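Local coordinates for 3-deoxy-d-manno-octulosonic-acid transferase (Acinetobacter baumannii, PDB 4BFC), which probably transfers Kdo from CMP-Kdo to a lipid A precursor during lipopolysaccharide assembly, the crystallised fragment being its C-terminal CMP-Kdo-binding domain, at residues Val76-Pro81 with Val113-Ser118; Gly136-Pro141 with Gly160-Asn165. All coordinates share one frame; numbering follows the deposited sequence.

Interaction 1: Val76-Pro81 with Val113-Ser118. With SO4 (sulfate ion), chain B.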
ATOM      1  N   VAL A  76      -4.448   0.703 -20.163  1.00 17.35           N
ATOM      2  CA  VAL A  76      -3.523   1.030 -19.028  1.00 16.45           C
ATOM      3  C   VAL A  76      -4.321   0.965 -17.713  1.00 16.83           C
ATOM      4  O   VAL A  76      -5.351   1.616 -17.614  1.00 19.77           O
ATOM      5  CB  VAL A  76      -2.901   2.441 -19.216  1.00 17.86           C
ATOM      6  CG1 VAL A  76      -1.976   2.716 -18.057  1.00 20.24           C
ATOM      7  CG2 VAL A  76      -2.084   2.447 -20.528  1.00 21.60           C
ATOM      8  N   VAL A  77      -3.858   0.134 -16.770  1.00 16.48           N
ATOM      9  CA  VAL A  77      -4.584  -0.072 -15.505  1.00 18.32           C
ATOM     10  C   VAL A  77      -3.609   0.265 -14.362  1.00 17.84           C
ATOM     11  O   VAL A  77      -2.888  -0.615 -13.857  1.00 19.62           O
ATOM     12  CB  VAL A  77      -5.139  -1.508 -15.374  1.00 18.04           C
ATOM     13  CG1 VAL A  77      -6.155  -1.559 -14.211  1.00 20.87           C
ATOM     14  CG2 VAL A  77      -5.665  -2.064 -16.711  1.00 22.31           C
ATOM     15  N   PRO A  78      -3.495   1.515 -13.964  1.00 17.53           N
ATOM     16  CA  PRO A  78      -2.499   1.856 -12.913  1.00 16.25           C
ATOM     17  C   PRO A  78      -2.887   1.184 -11.564  1.00 15.80           C
ATOM     18  O   PRO A  78      -4.119   0.911 -11.270  1.00 17.86           O
ATOM     19  CB  PRO A  78      -2.650   3.393 -12.765  1.00 16.58           C
ATOM     20  CG  PRO A  78      -3.119   3.746 -14.165  1.00 18.39           C
ATOM     21  CD  PRO A  78      -4.182   2.742 -14.441  1.00 17.92           C
ATOM     22  N   ARG A  79      -1.885   0.754 -10.795  1.00 18.55           N
ATOM     23  CA  ARG A  79      -2.145   0.029  -9.537  1.00 16.08           C
ATOM     24  C   ARG A  79      -2.882   0.883  -8.518  1.00 17.30           C
ATOM     25  O   ARG A  79      -3.759   0.407  -7.793  1.00 17.12           O
ATOM     26  CB  ARG A  79      -0.764  -0.386  -8.976  1.00 16.14           C
ATOM     27  CG  ARG A  79      -0.859  -1.094  -7.610  1.00 15.27           C
ATOM     28  CD  ARG A  79      -1.660  -2.382  -7.716  1.00 15.18           C
ATOM     29  NE  ARG A  79      -1.652  -3.126  -6.442  1.00 18.78           N
ATOM     30  CZ  ARG A  79      -2.371  -4.177  -6.176  1.00 21.42           C
ATOM     31  NH1 ARG A  79      -3.218  -4.655  -7.090  1.00 24.46           N
ATOM     32  NH2 ARG A  79      -2.161  -4.806  -4.983  1.00 22.58           N
ATOM     33  N   HIS A  80      -2.500   2.154  -8.458  1.00 16.87           N
ATOM     34  CA  HIS A  80      -3.018   3.040  -7.435  1.00 19.81           C
ATOM     35  C   HIS A  80      -4.017   4.029  -7.965  1.00 18.02           C
ATOM     36  O   HIS A  80      -3.683   4.937  -8.757  1.00 18.35           O
ATOM     37  CB  HIS A  80      -1.905   3.769  -6.735  1.00 20.60           C
ATOM     38  CG  HIS A  80      -0.838   2.857  -6.192  1.00 23.38           C
ATOM     39  ND1 HIS A  80       0.304   2.599  -6.880  1.00 28.30           N
ATOM     40  CD2 HIS A  80      -0.829   2.049  -5.075  1.00 24.42           C
ATOM     41  CE1 HIS A  80       1.023   1.687  -6.170  1.00 24.84           C
ATOM     42  NE2 HIS A  80       0.340   1.393  -5.048  1.00 24.37           N
ATOM     43  N   PRO A  81      -5.293   3.938  -7.482  1.00 20.41           N
ATOM     44  CA  PRO A  81      -6.276   4.914  -8.006  1.00 19.64           C
ATOM     45  C   PRO A  81      -5.960   6.414  -7.906  1.00 18.82           C
ATOM     46  O   PRO A  81      -6.408   7.228  -8.789  1.00 18.00           O
ATOM     47  CB  PRO A  81      -7.586   4.509  -7.302  1.00 19.50           C
ATOM     48  CG  PRO A  81      -7.403   3.030  -7.118  1.00 23.67           C
ATOM     49  CD  PRO A  81      -5.957   2.908  -6.674  1.00 21.51           C
ATOM     50  N   VAL A 113      -4.968   4.780 -26.573  1.00 21.43           N
ATOM     51  CA  VAL A 113      -4.777   4.271 -25.179  1.00 20.88           C
ATOM     52  C   VAL A 113      -6.158   4.326 -24.522  1.00 20.71           C
ATOM     53  O   VAL A 113      -6.853   5.340 -24.614  1.00 23.10           O
ATOM     54  CB  VAL A 113      -3.800   5.150 -24.374  1.00 19.00           C
ATOM     55  CG1 VAL A 113      -3.681   4.677 -22.884  1.00 19.97           C
ATOM     56  CG2 VAL A 113      -2.417   5.171 -25.038  1.00 23.89           C
ATOM     57  N   TYR A 114      -6.550   3.245 -23.879  1.00 19.72           N
ATOM     58  CA  TYR A 114      -7.712   3.272 -23.064  1.00 19.09           C
ATOM     59  C   TYR A 114      -7.257   3.256 -21.619  1.00 18.74           C
ATOM     60  O   TYR A 114      -6.691   2.249 -21.167  1.00 21.10           O
ATOM     61  CB  TYR A 114      -8.544   2.037 -23.379  1.00 20.40           C
ATOM     62  CG  TYR A 114      -9.898   2.101 -22.740  1.00 20.88           C
ATOM     63  CD1 TYR A 114     -10.845   3.054 -23.139  1.00 21.57           C
ATOM     64  CD2 TYR A 114     -10.228   1.225 -21.682  1.00 20.34           C
ATOM     65  CE1 TYR A 114     -12.121   3.101 -22.530  1.00 24.20           C
ATOM     66  CE2 TYR A 114     -11.490   1.226 -21.091  1.00 18.58           C
ATOM     67  CZ  TYR A 114     -12.423   2.222 -21.498  1.00 19.77           C
ATOM     68  OH  TYR A 114     -13.666   2.208 -20.891  1.00 21.54           O
ATOM     69  N   LEU A 115      -7.476   4.377 -20.932  1.00 18.79           N
ATOM     70  CA  LEU A 115      -7.158   4.410 -19.490  1.00 18.79           C
ATOM     71  C   LEU A 115      -8.309   3.788 -18.701  1.00 18.25           C
ATOM     72  O   LEU A 115      -9.458   4.339 -18.636  1.00 19.02           O
ATOM     73  CB  LEU A 115      -6.881   5.808 -19.057  1.00 17.39           C
ATOM     74  CG  LEU A 115      -6.584   6.041 -17.591  1.00 18.17           C
ATOM     75  CD1 LEU A 115      -5.350   5.225 -17.103  1.00 20.32           C
ATOM     76  CD2 LEU A 115      -6.313   7.541 -17.392  1.00 19.59           C
ATOM     77  N   ALA A 116      -8.045   2.616 -18.139  1.00 17.80           N
ATOM     78  CA  ALA A 116      -9.025   1.890 -17.361  1.00 17.37           C
ATOM     79  C   ALA A 116      -9.007   2.333 -15.885  1.00 17.08           C
ATOM     80  O   ALA A 116      -8.581   1.609 -14.944  1.00 18.79           O
ATOM     81  CB  ALA A 116      -8.885   0.345 -17.557  1.00 16.19           C
ATOM     82  N   ASP A 117      -9.431   3.556 -15.695  1.00 18.37           N
ATOM     83  CA  ASP A 117      -9.355   4.280 -14.414  1.00 17.96           C
ATOM     84  C   ASP A 117     -10.624   4.032 -13.600  1.00 21.01           C
ATOM     85  O   ASP A 117     -11.399   5.008 -13.324  1.00 26.36           O
ATOM     86  CB  ASP A 117      -9.013   5.761 -14.597  1.00 18.67           C
ATOM     87  CG  ASP A 117      -9.997   6.540 -15.497  1.00 20.51           C
ATOM     88  OD1 ASP A 117     -10.768   5.906 -16.253  1.00 20.67           O
ATOM     89  OD2 ASP A 117     -10.008   7.768 -15.315  1.00 21.60           O
ATOM     90  N   SER A 118     -10.760   2.791 -13.151  1.00 24.29           N
ATOM     91  CA  SER A 118     -11.887   2.361 -12.328  1.00 25.62           C
ATOM     92  C   SER A 118     -11.425   1.330 -11.304  1.00 26.67           C
ATOM     93  O   SER A 118     -10.328   0.830 -11.373  1.00 26.54           O
ATOM     94  CB  SER A 118     -12.921   1.749 -13.245  1.00 24.24           C
ATOM     95  OG  SER A 118     -12.488   0.476 -13.762  1.00 23.21           O
TER
HETATM   96  S   SO4 B 500       1.298  -1.789  -3.755  0.80 25.51           S
HETATM   97  O1  SO4 B 500       1.409  -2.626  -2.506  0.80 27.65           O
HETATM   98  O2  SO4 B 500       2.279  -2.318  -4.740  0.80 26.50           O
HETATM   99  O3  SO4 B 500       1.628  -0.342  -3.581  0.80 25.03           O
HETATM  100  O4  SO4 B 500      -0.026  -2.068  -4.268  0.80 27.58           O

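Interaction 2: Gly136-Pro141 with Gly160-Asn165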
ATOM      1  N   GLY A 136       4.578  -3.055 -11.553  1.00 16.47           N
ATOM      2  CA  GLY A 136       5.297  -3.177 -10.287  1.00 17.29           C
ATOM      3  C   GLY A 136       6.634  -3.897 -10.444  1.00 17.57           C
ATOM      4  O   GLY A 136       7.256  -4.259  -9.451  1.00 18.50           O
ATOM      5  N   SER A 137       7.106  -4.064 -11.685  1.00 19.88           N
ATOM      6  CA  SER A 137       8.189  -5.026 -11.960  1.00 19.54           C
ATOM      7  C   SER A 137       9.351  -4.418 -12.780  1.00 21.60           C
ATOM      8  O   SER A 137      10.412  -5.069 -12.814  1.00 23.35           O
ATOM      9  CB  SER A 137       7.662  -6.317 -12.622  1.00 17.68           C
ATOM     10  OG  SER A 137       7.010  -6.047 -13.915  1.00 20.87           O
ATOM     11  N   LEU A 138       9.100  -3.257 -13.413  1.00 20.26           N
ATOM     12  CA  LEU A 138      10.170  -2.405 -14.022  1.00 22.95           C
ATOM     13  C   LEU A 138      10.614  -1.248 -13.135  1.00 24.36           C
ATOM     14  O   LEU A 138      11.739  -0.781 -13.289  1.00 25.82           O
ATOM     15  CB  LEU A 138       9.787  -1.938 -15.438  1.00 20.79           C
ATOM     16  CG  LEU A 138       9.759  -2.943 -16.573  1.00 23.67           C
ATOM     17  CD1 LEU A 138       9.051  -2.287 -17.748  1.00 21.88           C
ATOM     18  CD2 LEU A 138      11.201  -3.288 -16.899  1.00 27.28           C
ATOM     19  N   ASN A 139       9.743  -0.748 -12.219  1.00 20.00           N
ATOM     20  CA  ASN A 139      10.188   0.231 -11.274  1.00 22.79           C
ATOM     21  C   ASN A 139      11.208  -0.290 -10.280  1.00 21.36           C
ATOM     22  O   ASN A 139      11.503  -1.493 -10.233  1.00 24.00           O
ATOM     23  CB  ASN A 139       8.983   0.894 -10.564  1.00 21.92           C
ATOM     24  CG  ASN A 139       8.111  -0.101  -9.861  1.00 22.37           C
ATOM     25  OD1 ASN A 139       7.734  -1.167 -10.401  1.00 22.87           O
ATOM     26  ND2 ASN A 139       7.790   0.211  -8.619  1.00 27.56           N
ATOM     27  N   GLU A 140      11.802   0.670  -9.535  1.00 26.93           N
ATOM     28  CA  GLU A 140      12.775   0.350  -8.465  1.00 29.34           C
ATOM     29  C   GLU A 140      12.169   0.825  -7.159  1.00 28.65           C
ATOM     30  O   GLU A 140      11.666   1.919  -7.091  1.00 33.56           O
ATOM     31  CB  GLU A 140      14.071   1.121  -8.642  1.00 32.94           C
ATOM     32  CG  GLU A 140      14.828   0.786  -9.895  1.00 35.41           C
ATOM     33  CD  GLU A 140      15.662  -0.475  -9.764  1.00 37.26           C
ATOM     34  OE1 GLU A 140      15.761  -1.109  -8.681  1.00 39.84           O
ATOM     35  OE2 GLU A 140      16.240  -0.835 -10.793  1.00 39.35           O
ATOM     36  N   PRO A 141      12.242  -0.006  -6.133  1.00 29.02           N
ATOM     37  CA  PRO A 141      12.896  -1.296  -6.196  1.00 27.06           C
ATOM     38  C   PRO A 141      12.008  -2.368  -6.844  1.00 22.99           C
ATOM     39  O   PRO A 141      12.456  -3.522  -7.028  1.00 27.14           O
ATOM     40  CB  PRO A 141      13.142  -1.661  -4.715  1.00 29.46           C
ATOM     41  CG  PRO A 141      12.190  -0.828  -3.954  1.00 30.30           C
ATOM     42  CD  PRO A 141      11.863   0.401  -4.765  1.00 30.19           C
ATOM     43  N   GLY A 160       8.656  -7.509 -15.788  1.00 20.73           N
ATOM     44  CA  GLY A 160       9.985  -6.994 -15.622  1.00 22.11           C
ATOM     45  C   GLY A 160      10.788  -7.883 -14.680  1.00 19.36           C
ATOM     46  O   GLY A 160      10.263  -8.843 -14.134  1.00 23.75           O
ATOM     47  N   PRO A 161      12.062  -7.496 -14.438  1.00 22.33           N
ATOM     48  CA  PRO A 161      12.979  -8.386 -13.695  1.00 25.65           C
ATOM     49  C   PRO A 161      12.774  -8.316 -12.189  1.00 23.32           C
ATOM     50  O   PRO A 161      13.166  -9.266 -11.463  1.00 24.44           O
ATOM     51  CB  PRO A 161      14.371  -7.846 -14.069  1.00 29.10           C
ATOM     52  CG  PRO A 161      14.179  -6.622 -14.857  1.00 32.19           C
ATOM     53  CD  PRO A 161      12.716  -6.321 -15.008  1.00 25.48           C
ATOM     54  N   ARG A 162      12.129  -7.218 -11.731  1.00 20.91           N
ATOM     55  CA  ARG A 162      11.904  -7.033 -10.256  1.00 21.28           C
ATOM     56  C   ARG A 162      10.541  -7.585  -9.789  1.00 20.45           C
ATOM     57  O   ARG A 162       9.568  -6.841  -9.624  1.00 21.30           O
ATOM     58  CB  ARG A 162      12.222  -5.619  -9.852  1.00 20.50           C
ATOM     59  CG  ARG A 162      13.749  -5.348  -9.921  1.00 27.47           C
ATOM     60  CD  ARG A 162      14.014  -3.872 -10.056  1.00 26.40           C
ATOM     61  NE  ARG A 162      13.596  -3.213 -11.324  1.00 25.20           N
ATOM     62  CZ  ARG A 162      14.302  -3.230 -12.460  1.00 32.32           C
ATOM     63  NH1 ARG A 162      15.446  -3.923 -12.479  1.00 30.28           N
ATOM     64  NH2 ARG A 162      13.867  -2.620 -13.595  1.00 33.66           N
ATOM     65  N   TYR A 163      10.499  -8.909  -9.628  1.00 21.10           N
ATOM     66  CA  TYR A 163       9.262  -9.641  -9.327  1.00 21.39           C
ATOM     67  C   TYR A 163       9.327 -10.402  -8.006  1.00 19.57           C
ATOM     68  O   TYR A 163       8.613 -11.317  -7.806  1.00 17.81           O
ATOM     69  CB  TYR A 163       8.859 -10.561 -10.498  1.00 21.95           C
ATOM     70  CG  TYR A 163       9.912 -11.597 -10.859  1.00 24.38           C
ATOM     71  CD1 TYR A 163      10.013 -12.786 -10.144  1.00 26.96           C
ATOM     72  CD2 TYR A 163      10.804 -11.371 -11.931  1.00 25.74           C
ATOM     73  CE1 TYR A 163      10.977 -13.727 -10.493  1.00 26.21           C
ATOM     74  CE2 TYR A 163      11.768 -12.310 -12.274  1.00 26.06           C
ATOM     75  CZ  TYR A 163      11.816 -13.485 -11.560  1.00 28.45           C
ATOM     76  OH  TYR A 163      12.754 -14.431 -11.869  1.00 29.16           O
ATOM     77  N   PHE A 164      10.225  -9.990  -7.144  1.00 23.93           N
ATOM     78  CA  PHE A 164      10.618 -10.775  -5.926  1.00 22.05           C
ATOM     79  C   PHE A 164       9.492 -10.985  -4.918  1.00 22.35           C
ATOM     80  O   PHE A 164       9.497 -11.998  -4.156  1.00 24.70           O
ATOM     81  CB  PHE A 164      11.856 -10.165  -5.289  1.00 24.12           C
ATOM     82  CG  PHE A 164      11.759  -8.703  -5.059  1.00 24.20           C
ATOM     83  CD1 PHE A 164      11.089  -8.182  -3.905  1.00 24.40           C
ATOM     84  CD2 PHE A 164      12.313  -7.810  -5.971  1.00 26.40           C
ATOM     85  CE1 PHE A 164      11.035  -6.816  -3.699  1.00 25.88           C
ATOM     86  CE2 PHE A 164      12.251  -6.438  -5.750  1.00 28.08           C
ATOM     87  CZ  PHE A 164      11.613  -5.963  -4.617  1.00 27.44           C
ATOM     88  N   ASN A 165       8.449 -10.164  -5.005  1.00 21.99           N
ATOM     89  CA  ASN A 165       7.276 -10.445  -4.117  1.00 22.98           C
ATOM     90  C   ASN A 165       6.458 -11.633  -4.549  1.00 23.62           C
ATOM     91  O   ASN A 165       5.689 -12.150  -3.746  1.00 19.45           O
ATOM     92  CB  ASN A 165       6.422  -9.202  -3.771  1.00 24.74           C
ATOM     93  CG  ASN A 165       7.260  -8.131  -3.071  1.00 26.43           C
ATOM     94  OD1 ASN A 165       8.186  -8.453  -2.250  1.00 26.07           O
ATOM     95  ND2 ASN A 165       6.961  -6.860  -3.344  1.00 24.46           N
TER

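Interaction 1: Val76-Pro81 with Val113-Ser118
Val76 is gripped by the backbone of 113-118 at both its amide and its carbonyl. Its N donates to Tyr114 O at 2.9 Å, with an N-H...O angle of 163°, and its O accepts from Ala116 N at the same length. This pairing around Leu115 is a parallel bridge, although the axes of the short strands lie 33° apart.

The apolar contacts are partly staggered from the register. Val76 CG2 lies anti to its own carbonyl carbon, which carries it to Val113 CG1 at 3.6 Å. On the sheet face shared by Val76 and Leu115, the CD1 branch of Leu115 reaches Pro78 CD at 3.8 Å, the two side chains meeting at about a right angle. Helix 84-93 packs on this pair through Phe84, Val87 and Phe88. Val77 CG2 meets Ala116 CB at 4.1 Å, and Trp125 of helix 122-128 touches both residues.

The strands belong to a seven-stranded parallel sheet with order 3-4-2-1-5-6-7, a Rossmann-like alpha/beta domain consistent with the nucleotide-sugar-binding half of a GT-B glycosyltransferase. Val77 continues the sheet by a backbone bond to Ile47.

Polar contacts with an anion begin just beyond strand 72-78. A sulfate, probably from the crystallisation liquor, accepts from Arg79 NE through O4 at 2.9 Å, nearly straight at 174°, and from His80 NE2 through O3 at 2.6 Å. Each oxygen lies in the plane of its partner group, at the edge. Arg79 CG stands over one face of the His80 imidazole, offset toward the rim, while His51 makes an edge-to-face contact with that ring.

Interaction 2: Gly136-Pro141 with Gly160-Asn165
Ser137 and Gly160 form the tight, buried end of this contact. Its loops follow neighbouring parallel strands 131-134 and 157-159 at their C-terminal ends, where a GT-B-like domain would probably bind the donor nucleotide. Gly160 N donates to Ser137 OG at 2.9 Å, and the same hydroxyl is hydrogen-bonded to Val134 O. Without a side chain, Gly160 CA comes within 3.4 Å of Ser137 O in a CA-H...O contact. Ser137 O also takes the N-H of Arg162 in its carbonyl plane. Leu138 CD2 packs on Pro161 CD at 3.9 Å.

Arg162 runs from here toward the exposed edge. A bend at chi3 (-67°) turns its guanidinium across the 136-141 loop, so that Arg162 NH2 donates to Leu138 O at 2.8 Å and Arg162 NE to Asn139 O at 2.9 Å.

The outer side is looser. Exposed Phe164 meets Pro141 O with its ring edge, CE2 to O being 3.2 Å. Over one guanidinium face, Glu140 OE2 makes a salt bridge with Arg162 NE at 3.6 Å, the two planes 24° apart. Two bonds near the guanidinium plane hold its rotation, while the stacked carboxylate, at which no N-H points, probably helps to balance its charge.

From the N terminus, after helix 24-36, the chain lays down strand 43-50 and helix 54-68, then reaches interaction 1 at the end of strand 72-78. That contact closes a loop containing helix 84-93 and strand 98-100 when strand 113-115 comes alongside. Only afterwards, beyond helix 122-128 and strand 131-134, does interaction 2 open; it closes a second loop, containing helix 148-152, just past strand 157-159. The two are therefore in series, neither nested nor crossed. Interaction 1 joins neighbouring strands, whereas interaction 2 joins the loops that follow two other neighbours, with strand 43-50 between the pairs. Their centres are 19 Å apart and their nearest atoms about 7 Å, without touching.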